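Local coordinates for protein 3-deoxy-manno-octulosonate cytidylyltransferase (Escherichia coli, PDB 1H7E) that catalyses the transfer of a cytidylyl group from CTP to KDO, giving CMP-KDO and diphosphate and so activating this sugar for lipopolysaccharide biosynthesis, at residues 127-131 against 132-136. Residues are numbered along the deposited sequence; the frame is centred on the assembly and turned at random.
Sequences HAISA and AEAAE
With chi1 at 71°, the S130 side chain holds OG between its own backbone N and carbonyl carbon, and from there the hydroxyl faces the amide of E133 three residues ahead. This is a serine N-cap, set where strand 122-129 of the mixed sheet gives way to the short helix 131-134. The example illustrates how a helix start is closed: the first amides of a helix lack a carbonyl of an earlier turn to bind, and a side chain can supply the acceptor instead. E133 N donates to S130 OG over 3.3 Å in a nearly straight bond (165°). The same serine also begins the main-chain pattern, for A134 N reaches S130 O at 3.1 Å, lying in the carbonyl plane. One residue on, the bond from A135 N to A131 O is weak, at an angle of 122°.

Next to the cap, the side chains of I129 and E133 meet. CG of E133 sits anti to its carbonyl carbon, and the extended chain beyond it leads back toward the strand, passing S130 OG at 3.5 Å from CG and crossing the isoleucine at a slant. The longer branch of I129, through CG1, reaches the turn, where CD1 meets A134 CB at 3.8 Å. A134, which is buried, also touches Y169 of strand 169-179, the sheet neighbour to which I129 is tied by backbone bonding, while A134 O accepts a hydrogen bond from K141 NZ. The carboxylate of E133 ends against the aliphatic surface of I129, its OE2 3.5 Å from the methyl CG2.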
# COMPACT_ATOMS: atom_id res chain seq x y z
N HIS A 127 2.57 -3.65 -15.56
CA HIS A 127 1.67 -3.77 -16.72
C HIS A 127 0.36 -4.42 -16.25
O HIS A 127 0.34 -5.10 -15.21
CB HIS A 127 2.30 -4.53 -17.91
CG HIS A 127 2.54 -5.99 -17.69
ND1 HIS A 127 1.53 -6.93 -17.73
CD2 HIS A 127 3.68 -6.69 -17.47
CE1 HIS A 127 2.04 -8.14 -17.55
NE2 HIS A 127 3.34 -8.02 -17.39
N ALA A 128 -0.73 -4.14 -16.95
CA ALA A 128 -2.04 -4.69 -16.60
C ALA A 128 -2.14 -6.20 -16.76
O ALA A 128 -1.53 -6.78 -17.66
CB ALA A 128 -3.13 -4.01 -17.42
N ILE A 129 -2.82 -6.84 -15.81
CA ILE A 129 -3.05 -8.28 -15.86
C ILE A 129 -4.51 -8.53 -15.48
O ILE A 129 -5.16 -7.67 -14.90
CB ILE A 129 -2.11 -9.10 -14.92
CG1 ILE A 129 -2.16 -8.56 -13.49
CG2 ILE A 129 -0.66 -9.08 -15.44
CD1 ILE A 129 -1.55 -9.47 -12.47
N SER A 130 -5.02 -9.70 -15.85
CA SER A 130 -6.39 -10.12 -15.55
C SER A 130 -6.46 -10.56 -14.10
O SER A 130 -5.42 -10.86 -13.48
CB SER A 130 -6.75 -11.30 -16.44
OG SER A 130 -6.04 -12.48 -16.06
N ALA A 131 -7.67 -10.67 -13.58
CA ALA A 131 -7.89 -11.12 -12.20
C ALA A 131 -7.38 -12.54 -11.98
O ALA A 131 -6.85 -12.86 -10.91
CB ALA A 131 -9.37 -11.02 -11.85
N ALA A 132 -7.51 -13.40 -12.98
CA ALA A 132 -7.05 -14.78 -12.86
C ALA A 132 -5.53 -14.84 -12.68
O ALA A 132 -5.03 -15.64 -11.87
CB ALA A 132 -7.47 -15.59 -14.06
N GLU A 133 -4.79 -14.03 -13.44
CA GLU A 133 -3.33 -13.99 -13.31
C GLU A 133 -2.91 -13.39 -11.95
O GLU A 133 -1.90 -13.80 -11.37
CB GLU A 133 -2.70 -13.16 -14.42
CG GLU A 133 -2.77 -13.77 -15.79
CD GLU A 133 -1.66 -13.26 -16.71
OE1 GLU A 133 -1.68 -13.60 -17.91
OE2 GLU A 133 -0.76 -12.53 -16.22
N ALA A 134 -3.67 -12.41 -11.47
CA ALA A 134 -3.40 -11.77 -10.19
C ALA A 134 -3.55 -12.71 -8.99
O ALA A 134 -3.00 -12.44 -7.92
CB ALA A 134 -4.29 -10.55 -10.03
N ALA A 135 -4.25 -13.83 -9.16
CA ALA A 135 -4.44 -14.78 -8.05
C ALA A 135 -3.18 -15.52 -7.58
O ALA A 135 -3.10 -15.96 -6.43
CB ALA A 135 -5.53 -15.79 -8.39
N GLU A 136 -2.21 -15.67 -8.49
CA GLU A 136 -0.95 -16.38 -8.21
C GLU A 136 -0.02 -15.61 -7.30
O GLU A 136 0.30 -14.45 -7.59
CB GLU A 136 -0.20 -16.69 -9.51
CG GLU A 136 -0.90 -17.70 -10.38
CD GLU A 136 -1.33 -18.93 -9.60
OE1 GLU A 136 -0.46 -19.59 -8.98
OE2 GLU A 136 -2.54 -19.24 -9.58